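Local structure of tannase (Lactobacillus plantarum, 4JUI) at residues G78-P83 and G116-D121; N161-G166 and A203-H208. The protein probably hydrolyses the galloyl ester bonds of tannins and of simple gallate esters. The protein carries 1 engineered substitution. All coordinates share one frame; numbering follows the deposited sequence.

Contact 1 (G78-P83 and G116-D121). With EGR (ethyl 3,4,5-trihydroxybenzoate), chain C.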
ATOM      1  N   GLY A  78       3.471  -5.380   6.404  1.00 11.50           N
ATOM      2  CA  GLY A  78       2.906  -6.046   7.562  1.00 12.01           C
ATOM      3  C   GLY A  78       2.527  -5.079   8.670  1.00 10.96           C
ATOM      4  O   GLY A  78       2.307  -5.497   9.812  1.00 11.56           O
ATOM      5  N   TYR A  79       2.432  -3.792   8.326  1.00 10.84           N
ATOM      6  CA  TYR A  79       2.168  -2.733   9.299  1.00 10.80           C
ATOM      7  C   TYR A  79       3.270  -2.675  10.351  1.00 12.13           C
ATOM      8  O   TYR A  79       3.075  -2.192  11.466  1.00 12.71           O
ATOM      9  CB  TYR A  79       0.754  -2.863   9.904  1.00 10.65           C
ATOM     10  CG  TYR A  79      -0.301  -2.368   8.942  1.00 10.44           C
ATOM     11  CD1 TYR A  79      -0.437  -1.004   8.676  1.00 12.28           C
ATOM     12  CD2 TYR A  79      -1.115  -3.257   8.242  1.00 10.60           C
ATOM     13  CE1 TYR A  79      -1.384  -0.537   7.765  1.00 12.29           C
ATOM     14  CE2 TYR A  79      -2.056  -2.799   7.325  1.00 13.52           C
ATOM     15  CZ  TYR A  79      -2.195  -1.445   7.099  1.00 13.06           C
ATOM     16  OH  TYR A  79      -3.136  -0.992   6.197  1.00 12.70           O
ATOM     17  N   LEU A  80       4.447  -3.142   9.947  1.00 13.88           N
ATOM     18  CA  LEU A  80       5.640  -3.122  10.778  1.00 14.28           C
ATOM     19  C   LEU A  80       6.382  -1.803  10.519  1.00 11.16           C
ATOM     20  O   LEU A  80       6.034  -1.071   9.583  1.00 12.77           O
ATOM     21  CB  LEU A  80       6.507  -4.339  10.434  1.00 14.19           C
ATOM     22  CG  LEU A  80       5.945  -5.676  10.917  1.00 14.47           C
ATOM     23  CD1 LEU A  80       6.687  -6.817  10.250  1.00 21.85           C
ATOM     24  CD2 LEU A  80       6.051  -5.775  12.433  1.00 14.78           C
ATOM     25  N   PRO A  81       7.376  -1.473  11.357  1.00 14.00           N
ATOM     26  CA  PRO A  81       8.139  -0.244  11.110  1.00 15.83           C
ATOM     27  C   PRO A  81       8.815  -0.291   9.747  1.00 16.15           C
ATOM     28  O   PRO A  81       9.229  -1.376   9.315  1.00 12.37           O
ATOM     29  CB  PRO A  81       9.196  -0.267  12.216  1.00 16.03           C
ATOM     30  CG  PRO A  81       8.570  -1.083  13.314  1.00 17.75           C
ATOM     31  CD  PRO A  81       7.827  -2.156  12.582  1.00 17.49           C
ATOM     32  N   GLY A  82       8.919   0.855   9.079  1.00 12.15           N
ATOM     33  CA  GLY A  82       9.548   0.912   7.771  1.00 10.71           C
ATOM     34  C   GLY A  82      10.696   1.904   7.800  1.00 11.05           C
ATOM     35  O   GLY A  82      10.475   3.109   7.668  1.00 13.63           O
ATOM     36  N   PRO A  83      11.932   1.402   7.961  1.00 12.75           N
ATOM     37  CA  PRO A  83      13.081   2.305   8.094  1.00 15.07           C
ATOM     38  C   PRO A  83      13.296   3.152   6.843  1.00 14.99           C
ATOM     39  O   PRO A  83      12.864   2.785   5.743  1.00 14.55           O
ATOM     40  CB  PRO A  83      14.266   1.350   8.296  1.00 20.33           C
ATOM     41  CG  PRO A  83      13.646   0.062   8.775  1.00 27.60           C
ATOM     42  CD  PRO A  83      12.322  -0.014   8.080  1.00 17.53           C
ATOM     43  N   GLY A 116       5.994   1.538  13.182  1.00 12.78           N
ATOM     44  CA  GLY A 116       5.056   0.444  12.954  1.00 11.88           C
ATOM     45  C   GLY A 116       4.619  -0.212  14.245  1.00 14.22           C
ATOM     46  O   GLY A 116       4.978   0.231  15.336  1.00 14.44           O
ATOM     47  N   ARG A 117       3.848  -1.288  14.134  1.00 12.15           N
ATOM     48  CA  ARG A 117       3.150  -1.818  15.308  1.00 12.69           C
ATOM     49  C   ARG A 117       4.051  -2.348  16.425  1.00 13.50           C
ATOM     50  O   ARG A 117       3.606  -2.497  17.560  1.00 14.83           O
ATOM     51  CB  ARG A 117       2.152  -2.899  14.881  1.00 12.50           C
ATOM     52  CG  ARG A 117       2.775  -3.997  14.031  1.00 14.19           C
ATOM     53  CD  ARG A 117       1.697  -4.870  13.406  1.00 16.28           C
ATOM     54  NE  ARG A 117       2.236  -5.925  12.548  1.00 16.22           N
ATOM     55  CZ  ARG A 117       2.646  -7.112  12.990  1.00 15.40           C
ATOM     56  NH1 ARG A 117       2.600  -7.399  14.289  1.00 16.16           N
ATOM     57  NH2 ARG A 117       3.116  -8.011  12.133  1.00 19.86           N
ATOM     58  N   THR A 118       5.308  -2.631  16.101  1.00 14.38           N
ATOM     59  CA  THR A 118       6.259  -3.157  17.074  1.00 15.86           C
ATOM     60  C   THR A 118       7.216  -2.090  17.612  1.00 16.37           C
ATOM     61  O   THR A 118       8.071  -2.386  18.440  1.00 22.54           O
ATOM     62  CB  THR A 118       7.099  -4.282  16.463  1.00 17.76           C
ATOM     63  OG1 THR A 118       7.713  -3.811  15.257  1.00 14.27           O
ATOM     64  CG2 THR A 118       6.225  -5.493  16.155  1.00 22.42           C
ATOM     65  N   THR A 119       7.079  -0.856  17.138  1.00 14.65           N
ATOM     66  CA  THR A 119       7.969   0.225  17.583  1.00 15.26           C
ATOM     67  C   THR A 119       7.744   0.560  19.055  1.00 21.04           C
ATOM     68  O   THR A 119       6.608   0.757  19.492  1.00 17.65           O
ATOM     69  CB  THR A 119       7.765   1.510  16.769  1.00 14.66           C
ATOM     70  OG1 THR A 119       8.062   1.262  15.394  1.00 16.44           O
ATOM     71  CG2 THR A 119       8.674   2.626  17.299  1.00 15.49           C
ATOM     72  N   VAL A 120       8.826   0.626  19.827  1.00 17.32           N
ATOM     73  CA  VAL A 120       8.707   1.043  21.219  1.00 18.45           C
ATOM     74  C   VAL A 120       9.600   2.250  21.476  1.00 29.14           C
ATOM     75  O   VAL A 120      10.590   2.464  20.768  1.00 30.04           O
ATOM     76  CB  VAL A 120       9.022  -0.099  22.221  1.00 27.84           C
ATOM     77  CG1 VAL A 120       8.027  -1.248  22.069  1.00 27.35           C
ATOM     78  CG2 VAL A 120      10.450  -0.591  22.052  1.00 31.12           C
ATOM     79  N   ASP A 121       9.246   3.048  22.475  1.00 25.76           N
ATOM     80  CA  ASP A 121      10.057   4.213  22.809  1.00 32.56           C
ATOM     81  C   ASP A 121      11.248   3.810  23.661  1.00 36.45           C
ATOM     82  O   ASP A 121      11.472   2.622  23.911  1.00 31.68           O
ATOM     83  CB  ASP A 121       9.232   5.294  23.520  1.00 32.41           C
ATOM     84  CG  ASP A 121       8.594   4.806  24.818  1.00 34.44           C
ATOM     85  OD1 ASP A 121       9.063   3.808  25.414  1.00 32.62           O
ATOM     86  OD2 ASP A 121       7.614   5.447  25.260  1.00 29.51           O
TER
HETATM   87  C01 EGR C 501       3.760  -8.957   4.841  1.00 37.92           C
HETATM   88  C02 EGR C 501       3.489  -8.623   3.401  1.00 35.06           C
HETATM   89  O03 EGR C 501       2.776  -7.460   3.077  1.00 24.04           O
HETATM   90  C04 EGR C 501       2.050  -6.703   3.997  1.00 30.72           C
HETATM   91  O05 EGR C 501       2.222  -5.498   4.158  1.00 26.37           O
HETATM   92  C06 EGR C 501       0.818  -7.296   4.570  1.00 28.58           C
HETATM   93  C07 EGR C 501       0.196  -6.659   5.628  1.00 28.83           C
HETATM   94  C08 EGR C 501      -0.936  -7.222   6.176  1.00 35.41           C
HETATM   95  O09 EGR C 501      -1.562  -6.597   7.230  1.00 36.95           O
HETATM   96  C10 EGR C 501      -1.439  -8.410   5.657  1.00 33.60           C
HETATM   97  O11 EGR C 501      -2.577  -8.962   6.202  1.00 25.74           O
HETATM   98  C12 EGR C 501      -0.811  -9.034   4.589  1.00 31.85           C
HETATM   99  O13 EGR C 501      -1.289 -10.207   4.063  1.00 31.01           O
HETATM  100  C14 EGR C 501       0.321  -8.471   4.043  1.00 30.61           C
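Arg-117 lays its side chain along the backbone of Gly-78 and Tyr-79 and turns one face of its guanidinium group to Leu-80. CD2 of Leu-80 sits above that plane, toward the rim of the group, 3.7 Å from CZ of Arg-117. The NE-H of the arginine points at the carbonyl of Gly-78. NE and O of Gly-78 are 2.8 Å apart, the bond is almost straight (176°), and the oxygen lies in the guanidinium plane. CG of Arg-117 stands between its own backbone N and carbonyl carbon (chi1 53°), and the chain is then extended to NE. This carries the side chain past O of Tyr-79, which accepts the backbone N of Arg-117 at 2.9 Å. Main chain and side chain of one arginine thus grip two successive carbonyls. NH1 is held by Asn-360.

Pro-81 packs next to this grip. Its CD meets OG1 of Thr-118 at 3.1 Å, and its CG meets OG1 of Thr-119 at 3.2 Å. OG1 of Thr-119 accepts the backbone N of Gly-116 at 3.0 Å, within a type I turn from Gly-116 to Thr-119. CA of Gly-116 packs against the Leu-80 to Pro-81 peptide, 3.4 Å from N of Pro-81. A CB there would clash with that N.

The Tyr-79 ring offers its edge to a gallate hydroxyl, O09. Its own OH bonds to the carbonyl of Ile-207. N of Gly-78 donates to the ester carbonyl oxygen O05 of the ligand at 2.6 Å, in a nearly straight bond (177°). A backbone N-H after the strand 70-73, directed at the substrate carbonyl, is consistent with one half of the oxyanion hole of an alpha/beta-hydrolase.

Contact 2 (N161-G166 and A203-H208). Engineered in segment 161-166: Ala-164 (natural residue Ser). With EGR (ethyl 3,4,5-trihydroxybenzoate), chain C.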
ATOM      1  N   ASN A 161       4.745   6.068  -2.968  1.00 11.47           N
ATOM      2  CA  ASN A 161       4.789   4.709  -3.482  1.00 10.29           C
ATOM      3  C   ASN A 161       4.960   3.734  -2.322  1.00 15.02           C
ATOM      4  O   ASN A 161       5.615   4.053  -1.331  1.00 14.45           O
ATOM      5  CB  ASN A 161       5.936   4.535  -4.492  1.00  9.44           C
ATOM      6  CG  ASN A 161       5.917   3.168  -5.153  1.00 18.45           C
ATOM      7  OD1 ASN A 161       4.858   2.679  -5.553  1.00 14.56           O
ATOM      8  ND2 ASN A 161       7.082   2.532  -5.244  1.00 15.37           N
ATOM      9  N   GLY A 162       4.343   2.559  -2.424  1.00  9.42           N
ATOM     10  CA  GLY A 162       4.489   1.550  -1.397  1.00  9.55           C
ATOM     11  C   GLY A 162       3.835   0.244  -1.797  1.00 10.36           C
ATOM     12  O   GLY A 162       3.019   0.218  -2.724  1.00 11.30           O
ATOM     13  N   THR A 163       4.204  -0.831  -1.102  1.00 10.52           N
ATOM     14  CA  THR A 163       3.682  -2.174  -1.382  1.00  8.96           C
ATOM     15  C   THR A 163       2.937  -2.728  -0.172  1.00 10.62           C
ATOM     16  O   THR A 163       3.433  -2.631   0.956  1.00 13.49           O
ATOM     17  CB  THR A 163       4.846  -3.130  -1.731  1.00 13.27           C
ATOM     18  OG1 THR A 163       5.481  -2.692  -2.939  1.00 14.28           O
ATOM     19  CG2 THR A 163       4.351  -4.553  -1.940  1.00 12.71           C
ATOM     20  N   ALA A 164       1.761  -3.309  -0.413  1.00  8.82           N
ATOM     21  CA  ALA A 164       0.992  -4.009   0.616  1.00 11.09           C
ATOM     22  C   ALA A 164       0.532  -3.059   1.732  1.00  8.28           C
ATOM     23  O   ALA A 164      -0.198  -2.106   1.447  1.00 10.71           O
ATOM     24  CB  ALA A 164       1.792  -5.171   1.153  1.00 13.67           C
ATOM     25  N   ALA A 165       0.948  -3.276   2.984  1.00 10.30           N
ATOM     26  CA  ALA A 165       0.640  -2.279   4.008  1.00  8.95           C
ATOM     27  C   ALA A 165       1.190  -0.914   3.577  1.00 11.41           C
ATOM     28  O   ALA A 165       0.584   0.132   3.845  1.00 12.75           O
ATOM     29  CB  ALA A 165       1.204  -2.685   5.380  1.00 12.02           C
ATOM     30  N   GLY A 166       2.321  -0.940   2.881  1.00  9.20           N
ATOM     31  CA  GLY A 166       2.930   0.282   2.371  1.00 10.31           C
ATOM     32  C   GLY A 166       2.132   0.879   1.230  1.00 11.57           C
ATOM     33  O   GLY A 166       2.162   2.096   1.004  1.00 10.33           O
ATOM     34  N   ALA A 203       0.349   2.644  -5.756  1.00  8.98           N
ATOM     35  CA  ALA A 203       0.101   1.661  -4.710  1.00 13.50           C
ATOM     36  C   ALA A 203       0.084   0.260  -5.289  1.00 10.97           C
ATOM     37  O   ALA A 203      -0.686  -0.030  -6.198  1.00 13.97           O
ATOM     38  CB  ALA A 203      -1.214   1.958  -3.984  1.00 12.01           C
ATOM     39  N   TYR A 204       0.961  -0.589  -4.769  1.00  9.67           N
ATOM     40  CA  TYR A 204       0.989  -2.004  -5.095  1.00 10.46           C
ATOM     41  C   TYR A 204       0.271  -2.782  -4.006  1.00  9.30           C
ATOM     42  O   TYR A 204       0.511  -2.547  -2.807  1.00 12.27           O
ATOM     43  CB  TYR A 204       2.430  -2.484  -5.195  1.00 10.02           C
ATOM     44  CG  TYR A 204       3.137  -1.863  -6.383  1.00  9.85           C
ATOM     45  CD1 TYR A 204       3.887  -0.700  -6.245  1.00  9.80           C
ATOM     46  CD2 TYR A 204       3.018  -2.423  -7.648  1.00 10.39           C
ATOM     47  CE1 TYR A 204       4.516  -0.125  -7.347  1.00 10.29           C
ATOM     48  CE2 TYR A 204       3.638  -1.850  -8.744  1.00 10.92           C
ATOM     49  CZ  TYR A 204       4.376  -0.709  -8.584  1.00 14.42           C
ATOM     50  OH  TYR A 204       4.983  -0.159  -9.689  1.00 14.21           O
ATOM     51  N   CYS A 205      -0.612  -3.687  -4.437  1.00 10.39           N
ATOM     52  CA  CYS A 205      -1.436  -4.522  -3.554  1.00 11.76           C
ATOM     53  C   CYS A 205      -1.818  -3.910  -2.200  1.00  9.68           C
ATOM     54  O   CYS A 205      -1.526  -4.486  -1.154  1.00  9.86           O
ATOM     55  CB  CYS A 205      -0.793  -5.904  -3.350  1.00  9.67           C
ATOM     56  SG  CYS A 205       0.866  -5.938  -2.630  1.00 13.38           S
ATOM     57  N   PRO A 206      -2.498  -2.753  -2.219  1.00  9.68           N
ATOM     58  CA  PRO A 206      -2.752  -2.066  -0.951  1.00  9.86           C
ATOM     59  C   PRO A 206      -3.618  -2.903  -0.000  1.00 11.47           C
ATOM     60  O   PRO A 206      -4.745  -3.280  -0.345  1.00 12.95           O
ATOM     61  CB  PRO A 206      -3.492  -0.790  -1.379  1.00 10.52           C
ATOM     62  CG  PRO A 206      -4.079  -1.121  -2.748  1.00 10.49           C
ATOM     63  CD  PRO A 206      -3.056  -2.027  -3.375  1.00 10.90           C
ATOM     64  N   ILE A 207      -3.072  -3.217   1.173  1.00 11.37           N
ATOM     65  CA  ILE A 207      -3.799  -3.989   2.176  1.00  7.83           C
ATOM     66  C   ILE A 207      -4.572  -2.997   3.057  1.00 12.45           C
ATOM     67  O   ILE A 207      -4.074  -2.524   4.084  1.00 11.16           O
ATOM     68  CB  ILE A 207      -2.846  -4.870   3.013  1.00  9.02           C
ATOM     69  CG1 ILE A 207      -2.040  -5.802   2.108  1.00 13.81           C
ATOM     70  CG2 ILE A 207      -3.613  -5.692   4.051  1.00 10.59           C
ATOM     71  CD1 ILE A 207      -2.870  -6.899   1.450  1.00 20.52           C
ATOM     72  N   HIS A 208      -5.777  -2.658   2.607  1.00 11.19           N
ATOM     73  CA  HIS A 208      -6.581  -1.598   3.206  1.00 12.71           C
ATOM     74  C   HIS A 208      -8.028  -2.065   3.282  1.00 14.47           C
ATOM     75  O   HIS A 208      -8.330  -3.208   2.911  1.00 11.63           O
ATOM     76  CB  HIS A 208      -6.500  -0.329   2.352  1.00 11.26           C
ATOM     77  CG  HIS A 208      -7.303  -0.401   1.094  1.00  9.82           C
ATOM     78  ND1 HIS A 208      -6.905  -1.144  -0.003  1.00 10.75           N
ATOM     79  CD2 HIS A 208      -8.492   0.151   0.756  1.00 12.31           C
ATOM     80  CE1 HIS A 208      -7.808  -1.036  -0.954  1.00 14.23           C
ATOM     81  NE2 HIS A 208      -8.788  -0.258  -0.522  1.00 11.67           N
TER
HETATM   82  C01 EGR C 501       3.760  -8.957   4.841  1.00 37.92           C
HETATM   83  C02 EGR C 501       3.489  -8.623   3.401  1.00 35.06           C
HETATM   84  O03 EGR C 501       2.776  -7.460   3.077  1.00 24.04           O
HETATM   85  C04 EGR C 501       2.050  -6.703   3.997  1.00 30.72           C
HETATM   86  O05 EGR C 501       2.222  -5.498   4.158  1.00 26.37           O
HETATM   87  C06 EGR C 501       0.818  -7.296   4.570  1.00 28.58           C
HETATM   88  C07 EGR C 501       0.196  -6.659   5.628  1.00 28.83           C
HETATM   89  C08 EGR C 501      -0.936  -7.222   6.176  1.00 35.41           C
HETATM   90  O09 EGR C 501      -1.562  -6.597   7.230  1.00 36.95           O
HETATM   91  C10 EGR C 501      -1.439  -8.410   5.657  1.00 33.60           C
HETATM   92  O11 EGR C 501      -2.577  -8.962   6.202  1.00 25.74           O
HETATM   93  C12 EGR C 501      -0.811  -9.034   4.589  1.00 31.85           C
HETATM   94  O13 EGR C 501      -1.289 -10.207   4.063  1.00 31.01           O
HETATM   95  C14 EGR C 501       0.321  -8.471   4.043  1.00 30.61           C
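Strand ends 161-163 and 203-204 run parallel, with Thr-163 beside Tyr-204. N of Tyr-204 donates to O of Gly-162 at 3.0 Å, and N of Ala-164 to O of Tyr-204 at 2.8 Å. Beyond the strands, N of Ile-207 reaches O of Ala-164 from above the carbonyl plane.

The Tyr-204 ring turns its edge to Asn-161, with CE1 3.3 Å from OD1; amide and ring planes are 75° apart. OD1 is also hydrogen-bonded to Ser-202, and ND2 to Asp-455. CG of Tyr-204 is anti to the carbonyl carbon (chi1 -67°), which swings the ring edge toward Asn-161, while OH bonds to Asp-457. Replacing Tyr-204 by an alanine would probably cost Asp-457 that partner and open a gap beside Asn-161. CG2 of Thr-163 meets SG of Cys-205. CG2 of Ile-207 lies over the gallate ring, 3.7 Å from C08.

Ala-164, engineered from serine, has positive phi (64°) at the N-cap of helix 165-175, the nucleophile elbow of the alpha/beta-hydrolase fold. N of Ala-165 donates to the ligand O05 at 2.8 Å. As in other alpha/beta-hydrolases, the natural serine is probably the nucleophile; its loss is consistent with an intact ester at what looks like the oxyanion hole.

In the fold
Contact 2 lies at the centre of the chain, in the parallel part of the main sheet, and is buried. Contact 1 is about 16 Å away between centres and is only partly buried; it joins two loops that follow strands 70-73 and 108-112. Contact 2 is mostly backbone pairing between neighbouring strands and the turns beyond them. Contact 1 has one backbone bond and adds a charged side chain, with Pro-81, Leu-80 and two threonines beside it. The Tyr-79 hydroxyl ties the two contacts together. They also share the ligand. Each sends one backbone N-H, from Gly-78 and from Ala-165, to the same ester carbonyl oxygen.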